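Local atomic coordinates of protein LEC-6 (PDB entry 3VV1), a protein that binds galactose-containing glycans as a nematode galectin, with a preference for fucose-containing saccharides such as the galactose-1,4-fucose unit. Residues L50-T55 / G149-H154; S59-N64 / A77-G82; I71-N76 / V84-T89. All blocks are in the same frame, centred on the assembly; numbering follows the deposited sequence.

How the interactions relate
Interactions 2 and 3 share strand 71-78 and lie side by side in one antiparallel sheet, their centres about 11 Å apart, and both touch the bound galactose. Arg78 and Glu81 of interaction 2 and His74, Asn76 and Asn87 of interaction 3 belong to the same glycan pocket, and Asn64 OD1 of the former holds His74 ND1 of the latter at 2.7 Å. Interaction 1 pairs strands 46-54 and 151-159 of the opposing sheet. It meets interaction 2 where Gly150 N lies 2.8 Å from Arg60 O and where Val151 and Pro54 pack on Phe61 and Phe79. Its centre is about 17 Å from that of interaction 3, with which it makes no contact.

Interaction 1 (L50-T55 / G149-H154); sequences LVLLPT and GGVHVH
Leu52 and Val153 are partners across the strands, their side chains side by side on the inner face, with Leu52 CD2 3.5 Å from Val153 CG2. On the same face Leu52 CB rests 3.9 Å from Val151 CG2; that methyl stands anti to its own nitrogen and beside the carbonyl carbon (chi1 66° places the other methyl between the two), which turns it toward strand 50-54. Leu53 and His152 occupy the outer face, where they meet through their first carbons, Leu53 CB 4.1 Å from His152 CB. The backbone fixes this register: Leu53 N to His152 O (2.9 Å) and His152 N to Leu53 O (2.8 Å, 173° at the hydrogen) close one hydrogen-bonded pair. Beyond it, Thr55 N reaches Gly150 O at 2.9 Å, well above the carbonyl plane although the bond is nearly straight. Strands 46-54 and 151-159 are thus neighbours in one sheet of the galectin beta-sandwich, their short segments antiparallel at 155°. At the other end His154 N bonds Val51 O at 2.8 Å, and Val51 CG1 comes 3.9 Å from His154 CD2, just where the chain turns a corner. Farther out, Phe61 of the opposing sheet packs on Leu52, Pro54 and Val151, Thr33 OG1 bonds Val151 O, and Thr55 OG1 is held by Ala57 N.

Interaction 2 (S59-N64 / A77-G82); sequences SRFHIN and ARFDEG. With FUC (alpha-L-fucopyranose), chain C; GAL (beta-D-galactopyranose), chain B.
The guanidinium groups of Arg60 and Arg78 lie flat on each other, planes 5° apart and centres 4.1 Å apart. Over the opposite face of the Arg60 group sits a water, displaced toward the rim, and Asp80 takes its edge. Both arginine chains are extended from CG to NE, which brings the two flat ends out together, edge-on to the sugars. Asp80 grips Arg60 side-on: NE reaches OD1 at 3.0 Å, while NH2 meets the syn lone pair of OD2 at 2.8 Å. The edge of Arg78 carries the ligand: NH1 donates to fucose O3 at 2.9 Å, and NH2 to galactose O4 at 2.9 Å. Also in its plane is Glu81 OE1, 2.8 Å from Arg78 NH1, while Glu81 OE2 accepts from fucose O2 at 2.8 Å; Arg99 is a second cationic partner of OE1. A long salt bridge from Arg60 NH2 to Glu81 OE2 completes the link between the pairs. The stacked cations therefore share a network with two carboxylates, which should offset their like charge and orient Arg78 for the glycan. On the other face of the strand pair, Ala77 CB sits over the Phe61 ring, 3.7 Å from its centroid, and Phe79 CE2 meets the ring at its edge.

Phe61 N to Ala77 O and Ala77 N to Phe61 O close a hydrogen-bonded antiparallel pair, and Phe79 N bonds Ser59 O as the chain leaves strand 71-78. This is the open end of the hairpin of strands 60-66 and 71-78, away from its turn. Strand 144-149 flanks it beyond 60-66, while Ile63 packs on Leu50 of strand 46-54, in the opposing sheet.

Interaction 3 (I71-N76 / V84-T89); sequences IVLHFN and VVNNST. With GAL (beta-D-galactopyranose), chain B.
His74 and Asn87 pair across the two strands through their backbones, His74 N to Asn87 O at 2.7 Å and Asn87 N to His74 O at 3.0 Å. Asn76 and Val85 form the next hydrogen-bonded pair, with Val85 N 2.8 Å from Asn76 O. At the far end Ile71 N gives a nearly straight bond (173°) to Thr89 OG1, which is also tied to Asp70, and Thr89 N returns one to Ile71 O.

The side chains facing the sugar have partners in ligand and protein. His74 NE2 and galactose O4 are hydrogen-bonded at 2.7 Å, and either could be the donor; O4 meets the imidazole at its edge. ND1 is held by Asn64 OD1, so the ring is fixed from both nitrogens. Its CG is anti to the backbone N (chi1 166°), sending the ring out toward the sugar. Asn87 ND2 donates to galactose O6 at 2.9 Å and also reaches Gln95 O, while OD1 takes a bond from Arg136. Asn76 lies close to galactose O4, but its bonds are to protein: ND2 to Phe61 O, and OD1 to Arg78 NE, which probably steadies Arg78, itself bonded to the sugars.

The face of Phe75 and Asn86 is mixed, an aromatic ring beside a buried amide. Val84 CG1 sits over the ring, 4.2 Å from its centroid. Asn86 OD1, without a hydrogen-bonding partner in the model, approaches Phe75 CD1 at 3.2 Å, the amide plane turned 39° from the ring. A classic beta bulge interrupts strand 71-78, where Val72 and Leu73 stand opposite the single Leu65 of strand 60-66. With His74 and Arg78 bonded to O4 and Asn87 to O6, the hairpin grips galactose as in galectin recognition sites.

Interaction 1 (L50-T55 / G149-H154)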
loop_
_atom_site.group_PDB
_atom_site.type_symbol
_atom_site.label_atom_id
_atom_site.label_comp_id
_atom_site.label_asym_id
_atom_site.label_seq_id
_atom_site.Cartn_x
_atom_site.Cartn_y
_atom_site.Cartn_z
ATOM N N LEU A 50 -12.850 -6.582 -2.661
ATOM C CA LEU A 50 -13.208 -5.763 -3.818
ATOM C C LEU A 50 -14.649 -5.386 -3.711
ATOM O O LEU A 50 -15.469 -6.249 -3.337
ATOM C CB LEU A 50 -13.027 -6.621 -5.069
ATOM C CG LEU A 50 -11.601 -7.083 -5.327
ATOM C CD1 LEU A 50 -11.650 -8.073 -6.487
ATOM C CD2 LEU A 50 -10.699 -5.911 -5.678
ATOM N N VAL A 51 -14.987 -4.135 -4.023
ATOM C CA VAL A 51 -16.439 -3.833 -4.174
ATOM C C VAL A 51 -16.569 -3.613 -5.668
ATOM O O VAL A 51 -15.835 -2.767 -6.237
ATOM C CB VAL A 51 -16.830 -2.575 -3.391
ATOM C CG1 VAL A 51 -18.310 -2.204 -3.712
ATOM C CG2 VAL A 51 -16.677 -2.865 -1.885
ATOM N N LEU A 52 -17.435 -4.394 -6.280
ATOM C CA LEU A 52 -17.490 -4.495 -7.753
ATOM C C LEU A 52 -18.902 -4.395 -8.276
ATOM O O LEU A 52 -19.869 -4.690 -7.585
ATOM C CB LEU A 52 -16.958 -5.888 -8.208
ATOM C CG LEU A 52 -15.672 -6.480 -7.777
ATOM C CD1 LEU A 52 -15.580 -7.914 -8.222
ATOM C CD2 LEU A 52 -14.584 -5.597 -8.439
ATOM N N LEU A 53 -19.021 -3.927 -9.515
ATOM C CA LEU A 53 -20.304 -3.885 -10.219
ATOM C C LEU A 53 -20.071 -4.545 -11.592
ATOM O O LEU A 53 -19.427 -3.943 -12.445
ATOM C CB LEU A 53 -20.732 -2.398 -10.405
ATOM C CG LEU A 53 -21.923 -2.084 -11.306
ATOM C CD1 LEU A 53 -23.205 -2.347 -10.595
ATOM C CD2 LEU A 53 -21.963 -0.580 -11.665
ATOM N N PRO A 54 -20.553 -5.785 -11.804
ATOM C CA PRO A 54 -20.393 -6.391 -13.116
ATOM C C PRO A 54 -21.187 -5.546 -14.104
ATOM O O PRO A 54 -22.269 -5.042 -13.756
ATOM C CB PRO A 54 -21.039 -7.788 -12.944
ATOM C CG PRO A 54 -21.011 -8.049 -11.468
ATOM C CD PRO A 54 -21.298 -6.685 -10.882
ATOM N N THR A 55 -20.667 -5.369 -15.325
ATOM C CA THR A 55 -21.334 -4.495 -16.330
ATOM C C THR A 55 -21.763 -5.341 -17.527
ATOM O O THR A 55 -21.397 -6.519 -17.626
ATOM C CB THR A 55 -20.407 -3.370 -16.846
ATOM O OG1 THR A 55 -19.367 -3.977 -17.629
ATOM C CG2 THR A 55 -19.831 -2.519 -15.689
ATOM N N GLY A 149 -12.149 -7.134 -17.759
ATOM C CA GLY A 149 -13.412 -7.593 -18.386
ATOM C C GLY A 149 -14.582 -6.703 -18.017
ATOM O O GLY A 149 -14.404 -5.499 -17.713
ATOM N N GLY A 150 -15.781 -7.278 -18.050
ATOM C CA GLY A 150 -17.002 -6.452 -17.868
ATOM C C GLY A 150 -17.314 -6.229 -16.414
ATOM O O GLY A 150 -18.229 -6.850 -15.825
ATOM N N VAL A 151 -16.529 -5.359 -15.811
ATOM C CA VAL A 151 -16.660 -5.115 -14.362
ATOM C C VAL A 151 -16.147 -3.727 -14.050
ATOM O O VAL A 151 -15.154 -3.294 -14.619
ATOM C CB VAL A 151 -15.969 -6.188 -13.526
ATOM C CG1 VAL A 151 -14.435 -6.158 -13.722
ATOM C CG2 VAL A 151 -16.423 -6.041 -12.041
ATOM N N HIS A 152 -16.864 -3.038 -13.147
ATOM C CA HIS A 152 -16.399 -1.779 -12.611
ATOM C C HIS A 152 -15.907 -2.043 -11.209
ATOM O O HIS A 152 -16.625 -2.658 -10.403
ATOM C CB HIS A 152 -17.604 -0.847 -12.573
ATOM C CG HIS A 152 -17.341 0.366 -11.716
ATOM N ND1 HIS A 152 -16.430 1.305 -12.078
ATOM C CD2 HIS A 152 -17.730 0.668 -10.409
ATOM C CE1 HIS A 152 -16.314 2.204 -11.063
ATOM N NE2 HIS A 152 -17.149 1.832 -10.082
ATOM N N VAL A 153 -14.694 -1.572 -10.901
ATOM C CA VAL A 153 -14.166 -1.755 -9.535
ATOM C C VAL A 153 -14.391 -0.437 -8.778
ATOM O O VAL A 153 -13.747 0.597 -9.055
ATOM C CB VAL A 153 -12.647 -2.131 -9.565
ATOM C CG1 VAL A 153 -12.139 -2.295 -8.145
ATOM C CG2 VAL A 153 -12.461 -3.459 -10.316
ATOM N N HIS A 154 -15.256 -0.488 -7.761
ATOM C CA HIS A 154 -15.428 0.667 -6.898
ATOM C C HIS A 154 -14.260 0.777 -5.903
ATOM O O HIS A 154 -13.774 1.900 -5.647
ATOM C CB HIS A 154 -16.744 0.543 -6.107
ATOM C CG HIS A 154 -16.817 1.533 -4.993
ATOM N ND1 HIS A 154 -16.970 2.874 -5.193
ATOM C CD2 HIS A 154 -16.686 1.359 -3.629
ATOM C CE1 HIS A 154 -16.938 3.522 -3.992
ATOM N NE2 HIS A 154 -16.753 2.608 -3.040
#

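Interaction 2 (S59-N64 / A77-G82)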
loop_
_atom_site.group_PDB
_atom_site.type_symbol
_atom_site.label_atom_id
_atom_site.label_comp_id
_atom_site.label_asym_id
_atom_site.label_seq_id
_atom_site.Cartn_x
_atom_site.Cartn_y
_atom_site.Cartn_z
ATOM N N SER A 59 -19.416 -10.109 -21.503
ATOM C CA SER A 59 -20.145 -11.188 -20.855
ATOM C C SER A 59 -19.349 -11.906 -19.750
ATOM O O SER A 59 -19.901 -12.817 -19.099
ATOM C CB SER A 59 -20.555 -12.216 -21.888
ATOM O OG SER A 59 -19.438 -12.728 -22.599
ATOM N N ARG A 60 -18.075 -11.534 -19.586
ATOM C CA ARG A 60 -17.231 -12.104 -18.521
ATOM C C ARG A 60 -16.403 -11.065 -17.844
ATOM O O ARG A 60 -16.101 -10.073 -18.435
ATOM C CB ARG A 60 -16.255 -13.161 -19.107
ATOM C CG ARG A 60 -17.003 -14.273 -19.850
ATOM C CD ARG A 60 -16.023 -15.351 -20.325
ATOM N NE ARG A 60 -16.787 -16.406 -20.991
ATOM C CZ ARG A 60 -16.226 -17.467 -21.591
ATOM N NH1 ARG A 60 -14.883 -17.624 -21.588
ATOM N NH2 ARG A 60 -16.987 -18.351 -22.221
ATOM N N PHE A 61 -15.923 -11.398 -16.633
ATOM C CA PHE A 61 -14.858 -10.622 -16.044
ATOM C C PHE A 61 -14.035 -11.596 -15.239
ATOM O O PHE A 61 -14.491 -12.700 -14.859
ATOM C CB PHE A 61 -15.363 -9.431 -15.158
ATOM C CG PHE A 61 -16.030 -9.832 -13.846
ATOM C CD1 PHE A 61 -15.287 -10.043 -12.695
ATOM C CD2 PHE A 61 -17.433 -9.910 -13.777
ATOM C CE1 PHE A 61 -15.923 -10.340 -11.484
ATOM C CE2 PHE A 61 -18.083 -10.254 -12.568
ATOM C CZ PHE A 61 -17.312 -10.455 -11.419
ATOM N N HIS A 62 -12.810 -11.206 -14.944
ATOM C CA HIS A 62 -12.004 -12.097 -14.079
ATOM C C HIS A 62 -11.094 -11.326 -13.173
ATOM O O HIS A 62 -10.774 -10.157 -13.426
ATOM C CB HIS A 62 -11.214 -13.151 -14.910
ATOM C CG HIS A 62 -10.223 -12.561 -15.835
ATOM N ND1 HIS A 62 -10.504 -12.281 -17.139
ATOM C CD2 HIS A 62 -8.916 -12.145 -15.621
ATOM C CE1 HIS A 62 -9.412 -11.789 -17.725
ATOM N NE2 HIS A 62 -8.447 -11.685 -16.801
ATOM N N ILE A 63 -10.677 -12.021 -12.088
ATOM C CA ILE A 63 -9.603 -11.549 -11.209
ATOM C C ILE A 63 -8.510 -12.592 -11.310
ATOM O O ILE A 63 -8.787 -13.774 -11.137
ATOM C CB ILE A 63 -10.103 -11.457 -9.758
ATOM C CG1 ILE A 63 -11.106 -10.310 -9.526
ATOM C CG2 ILE A 63 -8.913 -11.206 -8.856
ATOM C CD1 ILE A 63 -12.519 -10.588 -9.812
ATOM N N ASN A 64 -7.289 -12.162 -11.603
ATOM C CA ASN A 64 -6.085 -13.064 -11.549
ATOM C C ASN A 64 -5.189 -12.704 -10.386
ATOM O O ASN A 64 -4.854 -11.519 -10.223
ATOM C CB ASN A 64 -5.252 -12.962 -12.820
ATOM C CG ASN A 64 -5.927 -13.587 -14.019
ATOM O OD1 ASN A 64 -6.710 -14.531 -13.889
ATOM N ND2 ASN A 64 -5.669 -13.028 -15.187
ATOM N N ALA A 77 -15.999 -14.928 -13.704
ATOM C CA ALA A 77 -17.449 -14.883 -13.747
ATOM C C ALA A 77 -17.875 -14.880 -15.216
ATOM O O ALA A 77 -17.434 -14.036 -15.975
ATOM C CB ALA A 77 -17.919 -13.573 -13.061
ATOM N N ARG A 78 -18.779 -15.786 -15.592
ATOM C CA ARG A 78 -19.212 -15.936 -16.993
ATOM C C ARG A 78 -20.742 -15.807 -17.069
ATOM O O ARG A 78 -21.489 -16.742 -16.718
ATOM C CB ARG A 78 -18.755 -17.319 -17.523
ATOM C CG ARG A 78 -17.240 -17.506 -17.439
ATOM C CD ARG A 78 -16.880 -18.829 -18.093
ATOM N NE ARG A 78 -15.426 -18.983 -18.162
ATOM C CZ ARG A 78 -14.823 -20.009 -18.758
ATOM N NH1 ARG A 78 -15.560 -20.988 -19.321
ATOM N NH2 ARG A 78 -13.496 -20.068 -18.810
ATOM N N PHE A 79 -21.220 -14.663 -17.532
ATOM C CA PHE A 79 -22.664 -14.477 -17.726
ATOM C C PHE A 79 -23.148 -15.202 -18.984
ATOM O O PHE A 79 -24.324 -15.513 -19.099
ATOM C CB PHE A 79 -22.961 -12.970 -17.746
ATOM C CG PHE A 79 -22.643 -12.317 -16.432
ATOM C CD1 PHE A 79 -23.534 -12.420 -15.351
ATOM C CD2 PHE A 79 -21.391 -11.656 -16.222
ATOM C CE1 PHE A 79 -23.180 -11.856 -14.119
ATOM C CE2 PHE A 79 -21.049 -11.087 -14.985
ATOM C CZ PHE A 79 -21.957 -11.197 -13.919
ATOM N N ASP A 80 -22.238 -15.489 -19.925
ATOM C CA ASP A 80 -22.630 -16.192 -21.136
ATOM C C ASP A 80 -22.872 -17.678 -20.807
ATOM O O ASP A 80 -23.796 -18.286 -21.338
ATOM C CB ASP A 80 -21.565 -16.032 -22.259
ATOM C CG ASP A 80 -20.176 -16.600 -21.861
ATOM O OD1 ASP A 80 -19.783 -16.471 -20.664
ATOM O OD2 ASP A 80 -19.503 -17.148 -22.745
ATOM N N GLU A 81 -22.050 -18.225 -19.919
ATOM C CA GLU A 81 -22.188 -19.643 -19.512
ATOM C C GLU A 81 -23.019 -19.849 -18.223
ATOM O O GLU A 81 -23.376 -20.993 -17.906
ATOM C CB GLU A 81 -20.847 -20.335 -19.367
ATOM C CG GLU A 81 -20.089 -20.422 -20.678
ATOM C CD GLU A 81 -18.818 -21.221 -20.606
ATOM O OE1 GLU A 81 -18.280 -21.449 -19.521
ATOM O OE2 GLU A 81 -18.362 -21.604 -21.666
ATOM N N GLY A 82 -23.326 -18.787 -17.481
ATOM C CA GLY A 82 -24.027 -18.921 -16.189
ATOM C C GLY A 82 -23.192 -19.684 -15.152
ATOM O O GLY A 82 -23.707 -20.561 -14.463
HETATM C C1 FUC C . -14.456 -22.298 -23.575
HETATM C C2 FUC C . -14.674 -22.548 -22.015
HETATM C C3 FUC C . -13.439 -23.264 -21.378
HETATM C C4 FUC C . -12.069 -22.762 -21.915
HETATM C C5 FUC C . -11.908 -23.154 -23.395
HETATM C C6 FUC C . -10.570 -22.594 -23.839
HETATM O O1 FUC C . -15.527 -22.840 -24.334
HETATM O O2 FUC C . -16.035 -23.146 -21.593
HETATM O O3 FUC C . -13.537 -22.952 -20.037
HETATM O O4 FUC C . -11.970 -21.253 -21.774
HETATM O O5 FUC C . -13.020 -22.519 -24.138
HETATM C C1 GAL B . -10.823 -20.693 -21.157
HETATM C C2 GAL B . -10.898 -19.144 -21.324
HETATM C C3 GAL B . -9.817 -18.493 -20.544
HETATM C C4 GAL B . -9.870 -18.984 -19.090
HETATM C C5 GAL B . -9.835 -20.521 -19.084
HETATM C C6 GAL B . -9.869 -21.080 -17.643
HETATM O O2 GAL B . -10.747 -18.842 -22.692
HETATM O O3 GAL B . -10.029 -17.055 -20.530
HETATM O O4 GAL B . -11.074 -18.500 -18.451
HETATM O O5 GAL B . -10.924 -21.029 -19.771
HETATM O O6 GAL B . -9.838 -22.518 -17.703
HETATM O O HOH W 1 -17.359 -14.764 -23.916
#

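Interaction 3 (I71-N76 / V84-T89)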
loop_
_atom_site.group_PDB
_atom_site.type_symbol
_atom_site.label_atom_id
_atom_site.label_comp_id
_atom_site.label_asym_id
_atom_site.label_seq_id
_atom_site.Cartn_x
_atom_site.Cartn_y
_atom_site.Cartn_z
ATOM N N ILE A 71 -0.398 -18.053 -13.141
ATOM C CA ILE A 71 -1.590 -17.552 -12.462
ATOM C C ILE A 71 -1.958 -18.529 -11.324
ATOM O O ILE A 71 -2.232 -19.718 -11.569
ATOM C CB ILE A 71 -2.804 -17.414 -13.394
ATOM C CG1 ILE A 71 -2.453 -16.402 -14.508
ATOM C CG2 ILE A 71 -4.012 -16.975 -12.559
ATOM C CD1 ILE A 71 -3.498 -16.419 -15.626
ATOM N N VAL A 72 -1.857 -18.084 -10.073
ATOM C CA VAL A 72 -2.230 -18.967 -8.942
ATOM C C VAL A 72 -3.737 -19.179 -8.887
ATOM O O VAL A 72 -4.202 -20.295 -8.660
ATOM C CB VAL A 72 -1.728 -18.388 -7.612
ATOM C CG1 VAL A 72 -2.400 -19.070 -6.395
ATOM C CG2 VAL A 72 -0.207 -18.536 -7.530
ATOM N N LEU A 73 -4.527 -18.105 -9.099
ATOM C CA LEU A 73 -5.972 -18.235 -9.210
ATOM C C LEU A 73 -6.525 -17.297 -10.237
ATOM O O LEU A 73 -6.236 -16.081 -10.216
ATOM C CB LEU A 73 -6.635 -17.946 -7.856
ATOM C CG LEU A 73 -8.171 -17.836 -7.893
ATOM C CD1 LEU A 73 -8.886 -19.128 -8.331
ATOM C CD2 LEU A 73 -8.688 -17.440 -6.532
ATOM N N HIS A 74 -7.284 -17.874 -11.192
ATOM C CA HIS A 74 -8.036 -17.102 -12.170
ATOM C C HIS A 74 -9.465 -17.361 -11.765
ATOM O O HIS A 74 -9.944 -18.496 -11.837
ATOM C CB HIS A 74 -7.714 -17.696 -13.567
ATOM C CG HIS A 74 -8.645 -17.242 -14.686
ATOM N ND1 HIS A 74 -8.499 -16.036 -15.297
ATOM C CD2 HIS A 74 -9.669 -17.898 -15.361
ATOM C CE1 HIS A 74 -9.373 -15.920 -16.328
ATOM N NE2 HIS A 74 -10.118 -17.061 -16.356
ATOM N N PHE A 75 -10.159 -16.316 -11.324
ATOM C CA PHE A 75 -11.567 -16.399 -10.879
ATOM C C PHE A 75 -12.393 -15.724 -11.983
ATOM O O PHE A 75 -12.247 -14.511 -12.212
ATOM C CB PHE A 75 -11.678 -15.638 -9.537
ATOM C CG PHE A 75 -13.102 -15.461 -9.063
ATOM C CD1 PHE A 75 -13.686 -16.420 -8.217
ATOM C CD2 PHE A 75 -13.878 -14.330 -9.445
ATOM C CE1 PHE A 75 -14.983 -16.280 -7.749
ATOM C CE2 PHE A 75 -15.198 -14.217 -8.968
ATOM C CZ PHE A 75 -15.736 -15.153 -8.117
ATOM N N ASN A 76 -13.188 -16.492 -12.714
ATOM C CA ASN A 76 -13.820 -15.940 -13.947
ATOM C C ASN A 76 -15.343 -16.058 -13.837
ATOM O O ASN A 76 -15.896 -17.150 -13.836
ATOM C CB ASN A 76 -13.301 -16.782 -15.097
ATOM C CG ASN A 76 -13.616 -16.219 -16.512
ATOM O OD1 ASN A 76 -13.539 -16.978 -17.480
ATOM N ND2 ASN A 76 -13.887 -14.909 -16.658
ATOM N N VAL A 84 -19.323 -19.522 -12.523
ATOM C CA VAL A 84 -17.944 -19.097 -12.198
ATOM C C VAL A 84 -16.989 -20.214 -12.486
ATOM O O VAL A 84 -17.276 -21.359 -12.134
ATOM C CB VAL A 84 -17.825 -18.612 -10.715
ATOM C CG1 VAL A 84 -16.376 -18.567 -10.281
ATOM C CG2 VAL A 84 -18.431 -17.217 -10.599
ATOM N N VAL A 85 -15.861 -19.909 -13.162
ATOM C CA VAL A 85 -14.834 -20.927 -13.430
ATOM C C VAL A 85 -13.583 -20.490 -12.695
ATOM O O VAL A 85 -13.146 -19.352 -12.896
ATOM C CB VAL A 85 -14.535 -21.054 -14.925
ATOM C CG1 VAL A 85 -13.330 -21.989 -15.143
ATOM C CG2 VAL A 85 -15.796 -21.624 -15.607
ATOM N N ASN A 86 -13.037 -21.329 -11.823
ATOM C CA ASN A 86 -11.739 -21.067 -11.237
ATOM C C ASN A 86 -10.700 -21.984 -11.865
ATOM O O ASN A 86 -10.949 -23.156 -12.145
ATOM C CB ASN A 86 -11.767 -21.412 -9.748
ATOM C CG ASN A 86 -12.549 -20.401 -8.920
ATOM O OD1 ASN A 86 -12.681 -19.253 -9.311
ATOM N ND2 ASN A 86 -13.008 -20.813 -7.740
ATOM N N ASN A 87 -9.541 -21.421 -12.147
ATOM C CA ASN A 87 -8.449 -22.259 -12.635
ATOM C C ASN A 87 -7.137 -21.582 -12.318
ATOM O O ASN A 87 -7.078 -20.576 -11.583
ATOM C CB ASN A 87 -8.570 -22.457 -14.183
ATOM C CG ASN A 87 -7.948 -23.741 -14.697
ATOM O OD1 ASN A 87 -7.199 -24.383 -13.978
ATOM N ND2 ASN A 87 -8.223 -24.092 -15.943
ATOM N N SER A 88 -6.067 -22.156 -12.838
ATOM C CA SER A 88 -4.715 -21.664 -12.563
ATOM C C SER A 88 -3.831 -22.150 -13.696
ATOM O O SER A 88 -4.246 -23.037 -14.488
ATOM C CB SER A 88 -4.181 -22.341 -11.280
ATOM O OG SER A 88 -4.293 -23.786 -11.333
ATOM N N THR A 89 -2.623 -21.598 -13.775
ATOM C CA THR A 89 -1.662 -22.112 -14.723
ATOM C C THR A 89 -0.407 -22.632 -14.027
ATOM O O THR A 89 -0.058 -22.208 -12.912
ATOM C CB THR A 89 -1.220 -21.077 -15.786
ATOM O OG1 THR A 89 -0.429 -20.029 -15.209
ATOM C CG2 THR A 89 -2.421 -20.490 -16.532
HETATM C C1 GAL B . -10.823 -20.693 -21.157
HETATM C C2 GAL B . -10.898 -19.144 -21.324
HETATM C C3 GAL B . -9.817 -18.493 -20.544
HETATM C C4 GAL B . -9.870 -18.984 -19.090
HETATM C C5 GAL B . -9.835 -20.521 -19.084
HETATM C C6 GAL B . -9.869 -21.080 -17.643
HETATM O O2 GAL B . -10.747 -18.842 -22.692
HETATM O O3 GAL B . -10.029 -17.055 -20.530
HETATM O O4 GAL B . -11.074 -18.500 -18.451
HETATM O O5 GAL B . -10.924 -21.029 -19.771
HETATM O O6 GAL B . -9.838 -22.518 -17.703
#